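Local coordinates for protein beta subunit of photoactivated adenylyl cyclase (Beggiatoa sp. PS, PDB 5M27) that probably makes cyclic AMP from ATP in response to blue light, joining a flavin-binding BLUF sensor to a class III adenylyl cyclase domain, at residues L151-I156 against L251-V256; I155-D160 against A208-E213. One frame throughout, in Å; residues are numbered along the deposited sequence.

Contact 1 of 2, residues L151-I156 against L251-V256; sequences LVEKII and LSYGHV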
loop_
_atom_site.group_PDB
_atom_site.type_symbol
_atom_site.label_atom_id
_atom_site.label_comp_id
_atom_site.label_asym_id
_atom_site.label_seq_id
_atom_site.Cartn_x
_atom_site.Cartn_y
_atom_site.Cartn_z
ATOM N N LEU B 151 -6.350 8.268 -17.682
ATOM C CA LEU B 151 -5.584 9.496 -17.822
ATOM C C LEU B 151 -6.389 10.627 -17.199
ATOM O O LEU B 151 -7.523 10.874 -17.618
ATOM C CB LEU B 151 -5.312 9.761 -19.298
ATOM C CG LEU B 151 -4.232 10.747 -19.727
ATOM C CD1 LEU B 151 -4.647 12.178 -19.353
ATOM C CD2 LEU B 151 -2.888 10.367 -19.172
ATOM N N VAL B 152 -5.810 11.323 -16.221
ATOM C CA VAL B 152 -6.487 12.423 -15.552
ATOM C C VAL B 152 -5.535 13.603 -15.462
ATOM O O VAL B 152 -4.312 13.437 -15.438
ATOM C CB VAL B 152 -6.996 12.035 -14.145
ATOM C CG1 VAL B 152 -8.081 10.947 -14.251
ATOM C CG2 VAL B 152 -5.852 11.541 -13.288
ATOM N N GLU B 153 -6.106 14.800 -15.397
ATOM C CA GLU B 153 -5.332 16.019 -15.204
ATOM C C GLU B 153 -5.192 16.285 -13.704
ATOM O O GLU B 153 -6.196 16.411 -12.992
ATOM C CB GLU B 153 -6.017 17.175 -15.930
ATOM C CG GLU B 153 -6.141 16.943 -17.428
ATOM C CD GLU B 153 -7.205 17.801 -18.086
ATOM O OE1 GLU B 153 -8.415 17.514 -17.936
ATOM O OE2 GLU B 153 -6.825 18.774 -18.747
ATOM N N LYS B 154 -3.953 16.355 -13.213
ATOM C CA LYS B 154 -3.737 16.460 -11.776
ATOM C C LYS B 154 -2.674 17.493 -11.452
ATOM O O LYS B 154 -1.711 17.710 -12.198
ATOM C CB LYS B 154 -3.301 15.123 -11.141
ATOM C CG LYS B 154 -4.353 14.068 -11.055
ATOM C CD LYS B 154 -5.392 14.382 -9.985
ATOM C CE LYS B 154 -6.130 13.085 -9.558
ATOM N NZ LYS B 154 -7.280 13.414 -8.666
ATOM N N ILE B 155 -2.840 18.112 -10.309
ATOM C CA ILE B 155 -1.759 18.879 -9.719
ATOM C C ILE B 155 -1.054 17.932 -8.763
ATOM O O ILE B 155 -1.701 17.326 -7.902
ATOM C CB ILE B 155 -2.277 20.135 -9.008
ATOM C CG1 ILE B 155 -2.670 21.187 -10.054
ATOM C CG2 ILE B 155 -1.237 20.675 -8.000
ATOM C CD1 ILE B 155 -3.528 22.309 -9.521
ATOM N N ILE B 156 0.250 17.761 -8.941
ATOM C CA ILE B 156 1.035 16.903 -8.059
ATOM C C ILE B 156 1.697 17.762 -6.980
ATOM O O ILE B 156 2.264 18.821 -7.276
ATOM C CB ILE B 156 2.067 16.089 -8.851
ATOM C CG1 ILE B 156 1.347 15.309 -9.970
ATOM C CG2 ILE B 156 2.882 15.160 -7.898
ATOM C CD1 ILE B 156 0.234 14.382 -9.450
ATOM N N LEU B 251 5.070 21.907 -6.624
ATOM C CA LEU B 251 3.810 21.586 -7.294
ATOM C C LEU B 251 4.039 21.555 -8.800
ATOM O O LEU B 251 4.754 22.398 -9.344
ATOM C CB LEU B 251 2.697 22.594 -6.957
ATOM C CG LEU B 251 2.349 22.952 -5.491
ATOM C CD1 LEU B 251 1.290 24.076 -5.442
ATOM C CD2 LEU B 251 1.861 21.725 -4.714
ATOM N N SER B 252 3.406 20.597 -9.466
ATOM C CA SER B 252 3.424 20.482 -10.917
ATOM C C SER B 252 2.004 20.198 -11.390
ATOM O O SER B 252 1.123 19.851 -10.602
ATOM C CB SER B 252 4.357 19.366 -11.385
ATOM O OG SER B 252 3.868 18.101 -10.926
ATOM N N TYR B 253 1.795 20.335 -12.698
ATOM C CA TYR B 253 0.502 20.069 -13.306
ATOM C C TYR B 253 0.720 19.334 -14.618
ATOM O O TYR B 253 1.484 19.801 -15.477
ATOM C CB TYR B 253 -0.279 21.378 -13.567
ATOM C CG TYR B 253 -1.570 21.167 -14.347
ATOM C CD1 TYR B 253 -2.688 20.604 -13.734
ATOM C CD2 TYR B 253 -1.673 21.542 -15.682
ATOM C CE1 TYR B 253 -3.876 20.408 -14.435
ATOM C CE2 TYR B 253 -2.855 21.336 -16.394
ATOM C CZ TYR B 253 -3.947 20.775 -15.760
ATOM O OH TYR B 253 -5.122 20.585 -16.464
ATOM N N GLY B 254 0.009 18.234 -14.801
ATOM C CA GLY B 254 0.118 17.513 -16.059
ATOM C C GLY B 254 -0.846 16.349 -16.115
ATOM O O GLY B 254 -1.550 16.037 -15.140
ATOM N N HIS B 255 -0.879 15.730 -17.296
ATOM C CA HIS B 255 -1.578 14.470 -17.494
ATOM C C HIS B 255 -0.849 13.362 -16.739
ATOM O O HIS B 255 0.365 13.193 -16.899
ATOM C CB HIS B 255 -1.624 14.103 -18.976
ATOM C CG HIS B 255 -2.284 15.118 -19.853
ATOM N ND1 HIS B 255 -2.891 16.255 -19.364
ATOM C CD2 HIS B 255 -2.435 15.158 -21.196
ATOM C CE1 HIS B 255 -3.399 16.947 -20.369
ATOM N NE2 HIS B 255 -3.140 16.303 -21.489
ATOM N N VAL B 256 -1.578 12.598 -15.937
ATOM C CA VAL B 256 -1.017 11.416 -15.300
ATOM C C VAL B 256 -2.007 10.278 -15.434
ATOM O O VAL B 256 -3.225 10.482 -15.460
ATOM C CB VAL B 256 -0.669 11.619 -13.814
ATOM C CG1 VAL B 256 0.390 12.703 -13.655
ATOM C CG2 VAL B 256 -1.952 11.910 -12.992
#
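Strands 150-161 and 247-258, neighbours in the central sheet of the class III cyclase domain, pair antiparallel here, with Val152 facing Val256 and Ile156 facing Ser252. Three hydrogen-bonded pairs supply six backbone bonds, from Val152 N to Val256 O (2.8 Å) at one end to Ser252 N to Ile156 O (3.0 Å) at the other. The non-hydrogen-bonded pairs, Glu153 with His255 and Ile155 with Tyr253, put their side chains on one face of the sheet, and the hydrogen-bonded pairs put theirs on the other. On the first face the tyrosine CG lies anti to its own nitrogen (chi1 173°), which lays the ring diagonally over the partner strand and brings CD1 3.4 Å from Lys154 O. The same CD1 rests on Ile155 CG1, while OH reaches Glu153 CB at 3.6 Å. Replacing Tyr253 with alanine would probably open a gap beside Ile155 CG1 and strip the tyrosine's cover from Glu153 CB. Glu153 also runs side by side with His255, its CG 3.8 Å from ND1, the carboxylate and imidazole planes steeply inclined. Leu151 sends CD1 to His255 CB at 3.6 Å. On the other face, Val256 CG2 packs crosswise on Lys154 CG (3.8 Å), and Ser252 OG, lying against Ile156 CB, bonds to Ala275 O. Helix 274-285 covers this Ile156 and Ser252 end through Ala275 and Ala279; strand 205-211 flanks strand 150-161 along its other edge, and at the outer end Leu151 packs on Val173 of the second subunit.

Contact 2 of 2, residues I155-D160 against A208-E213; sequences IIFFSD and ASFTKE. With CA (calcium ion), chain L.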
loop_
_atom_site.group_PDB
_atom_site.type_symbol
_atom_site.label_atom_id
_atom_site.label_comp_id
_atom_site.label_asym_id
_atom_site.label_seq_id
_atom_site.Cartn_x
_atom_site.Cartn_y
_atom_site.Cartn_z
ATOM N N ILE B 155 -2.840 18.112 -10.309
ATOM C CA ILE B 155 -1.759 18.879 -9.719
ATOM C C ILE B 155 -1.054 17.932 -8.763
ATOM O O ILE B 155 -1.701 17.326 -7.902
ATOM C CB ILE B 155 -2.277 20.135 -9.008
ATOM C CG1 ILE B 155 -2.670 21.187 -10.054
ATOM C CG2 ILE B 155 -1.237 20.675 -8.000
ATOM C CD1 ILE B 155 -3.528 22.309 -9.521
ATOM N N ILE B 156 0.250 17.761 -8.941
ATOM C CA ILE B 156 1.035 16.903 -8.059
ATOM C C ILE B 156 1.697 17.762 -6.980
ATOM O O ILE B 156 2.264 18.821 -7.276
ATOM C CB ILE B 156 2.067 16.089 -8.851
ATOM C CG1 ILE B 156 1.347 15.309 -9.970
ATOM C CG2 ILE B 156 2.882 15.160 -7.898
ATOM C CD1 ILE B 156 0.234 14.382 -9.450
ATOM N N PHE B 157 1.621 17.298 -5.740
ATOM C CA PHE B 157 2.197 17.963 -4.566
ATOM C C PHE B 157 3.299 17.069 -4.035
ATOM O O PHE B 157 3.079 15.861 -3.845
ATOM C CB PHE B 157 1.109 18.187 -3.506
ATOM C CG PHE B 157 1.604 18.644 -2.127
ATOM C CD1 PHE B 157 2.199 17.749 -1.230
ATOM C CD2 PHE B 157 1.311 19.930 -1.674
ATOM C CE1 PHE B 157 2.612 18.167 0.031
ATOM C CE2 PHE B 157 1.721 20.360 -0.371
ATOM C CZ PHE B 157 2.364 19.475 0.464
ATOM N N PHE B 158 4.482 17.653 -3.816
ATOM C CA PHE B 158 5.590 16.985 -3.138
ATOM C C PHE B 158 6.142 17.901 -2.053
ATOM O O PHE B 158 6.427 19.075 -2.317
ATOM C CB PHE B 158 6.724 16.631 -4.102
ATOM C CG PHE B 158 6.720 15.209 -4.533
ATOM C CD1 PHE B 158 7.092 14.225 -3.664
ATOM C CD2 PHE B 158 6.351 14.860 -5.827
ATOM C CE1 PHE B 158 7.079 12.902 -4.049
ATOM C CE2 PHE B 158 6.349 13.535 -6.229
ATOM C CZ PHE B 158 6.716 12.559 -5.332
ATOM N N SER B 159 6.328 17.360 -0.853
ATOM C CA SER B 159 6.982 18.088 0.229
ATOM C C SER B 159 7.886 17.137 0.996
ATOM O O SER B 159 7.646 15.921 1.033
ATOM C CB SER B 159 5.975 18.746 1.201
ATOM O OG SER B 159 5.322 17.808 2.043
ATOM N N ASP B 160 8.942 17.685 1.598
ATOM C CA ASP B 160 9.757 16.852 2.473
ATOM C C ASP B 160 10.484 17.731 3.482
ATOM O O ASP B 160 10.490 18.961 3.392
ATOM C CB ASP B 160 10.721 15.956 1.671
ATOM C CG ASP B 160 12.054 16.604 1.382
ATOM O OD1 ASP B 160 12.087 17.819 1.157
ATOM O OD2 ASP B 160 13.083 15.890 1.347
ATOM N N ALA B 208 1.191 13.906 -2.983
ATOM C CA ALA B 208 -0.248 14.106 -2.975
ATOM C C ALA B 208 -0.676 14.642 -4.334
ATOM O O ALA B 208 0.152 14.952 -5.198
ATOM C CB ALA B 208 -0.672 15.058 -1.845
ATOM N N SER B 209 -1.985 14.774 -4.510
ATOM C CA SER B 209 -2.503 15.278 -5.771
ATOM C C SER B 209 -3.751 16.103 -5.517
ATOM O O SER B 209 -4.514 15.833 -4.581
ATOM C CB SER B 209 -2.800 14.136 -6.759
ATOM O OG SER B 209 -4.043 13.481 -6.467
ATOM N N PHE B 210 -3.942 17.123 -6.355
ATOM C CA PHE B 210 -5.173 17.891 -6.406
ATOM C C PHE B 210 -5.726 17.839 -7.823
ATOM O O PHE B 210 -5.023 17.465 -8.767
ATOM C CB PHE B 210 -4.950 19.343 -5.968
ATOM C CG PHE B 210 -4.466 19.490 -4.531
ATOM C CD1 PHE B 210 -3.144 19.268 -4.210
ATOM C CD2 PHE B 210 -5.337 19.889 -3.527
ATOM C CE1 PHE B 210 -2.696 19.418 -2.906
ATOM C CE2 PHE B 210 -4.893 20.065 -2.211
ATOM C CZ PHE B 210 -3.579 19.823 -1.903
ATOM N N THR B 211 -7.007 18.194 -7.970
ATOM C CA THR B 211 -7.564 18.254 -9.317
ATOM C C THR B 211 -7.209 19.584 -9.989
ATOM O O THR B 211 -6.672 20.497 -9.375
ATOM C CB THR B 211 -9.081 18.069 -9.307
ATOM O OG1 THR B 211 -9.699 19.255 -8.805
ATOM C CG2 THR B 211 -9.483 16.864 -8.487
ATOM N N LYS B 212 -7.527 19.703 -11.275
ATOM C CA LYS B 212 -7.160 20.931 -11.985
ATOM C C LYS B 212 -7.957 22.138 -11.502
ATOM O O LYS B 212 -7.546 23.284 -11.732
ATOM C CB LYS B 212 -7.351 20.751 -13.498
ATOM C CG LYS B 212 -8.787 20.562 -13.956
ATOM C CD LYS B 212 -8.862 20.557 -15.481
ATOM C CE LYS B 212 -10.285 20.315 -15.992
ATOM N NZ LYS B 212 -10.322 19.987 -17.465
ATOM N N GLU B 213 -9.083 21.908 -10.859
ATOM C CA GLU B 213 -9.878 22.967 -10.273
ATOM C C GLU B 213 -9.428 23.349 -8.864
ATOM O O GLU B 213 -10.018 24.253 -8.272
ATOM C CB GLU B 213 -11.352 22.548 -10.255
ATOM C CG GLU B 213 -12.039 22.632 -11.625
ATOM C CD GLU B 213 -11.856 21.382 -12.474
ATOM O OE1 GLU B 213 -11.371 20.355 -11.938
ATOM O OE2 GLU B 213 -12.239 21.417 -13.675
HETATM CA CA CA L . 14.766 15.545 3.258
HETATM O O HOH W 1 15.223 12.954 2.973
#
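Phe157 and Phe210 show how two aromatic residues, two positions out of register on antiparallel strands, can share one face of a sheet without stacking. Phe210 turns its ring edge to the partner strand, so that CE1 meets Phe157 CB at 4.0 Å. The Phe157 ring, its CG anti to the backbone nitrogen (chi1 170°), leads away from strand 205-211, and Ala208 CB touches it obliquely at CD1 (4.0 Å). Opposite Phe210, its paired residue Ile155 sets CB 4.1 Å from Phe210 CB and stretches CD1 to Thr211 O. On the reverse face the meeting is lighter, Ile156 CD1 against Ser209 CB. Four backbone hydrogen bonds join the strands, Phe210 N to Ile155 O being 2.7 Å. Helices 173-193 and 215-235 cover the phenylalanines, with Ile191 touching both. Farther along strand 150-161, Asp160 OD2 binds calcium at 2.6 Å, together with Asp204 OD2, Ile161 O and a water, while Asp160 OD1 forms a salt bridge with Arg287. The chemistry thus changes along one strand, from an apolar, backbone-bonded core to a carboxylate at a metal site, consistent with the metal-binding aspartates of class III cyclases.

Overall arrangement
Both contacts use strand 150-161, which is paired on one edge with strand 247-258 and on the other with strand 205-211; Ile155 and Ile156 belong to both. Contact 1 is only partly buried: its outer end mixes apolar, acidic and imidazole side chains, Leu151 alone among them reaching the second subunit. Contact 2 is buried at nearly all its touching residues and chiefly apolar, its phenylalanine face under helices 173-193 and 215-235 and the Ile156 face against helix 274-285. They touch at several points, among them the Glu153 OE1 to Lys212 NZ salt bridge and the packing of Leu251 on Phe157. Along the shared strand, the mixed, partly exposed end of contact 1 gives way to the apolar interior of contact 2.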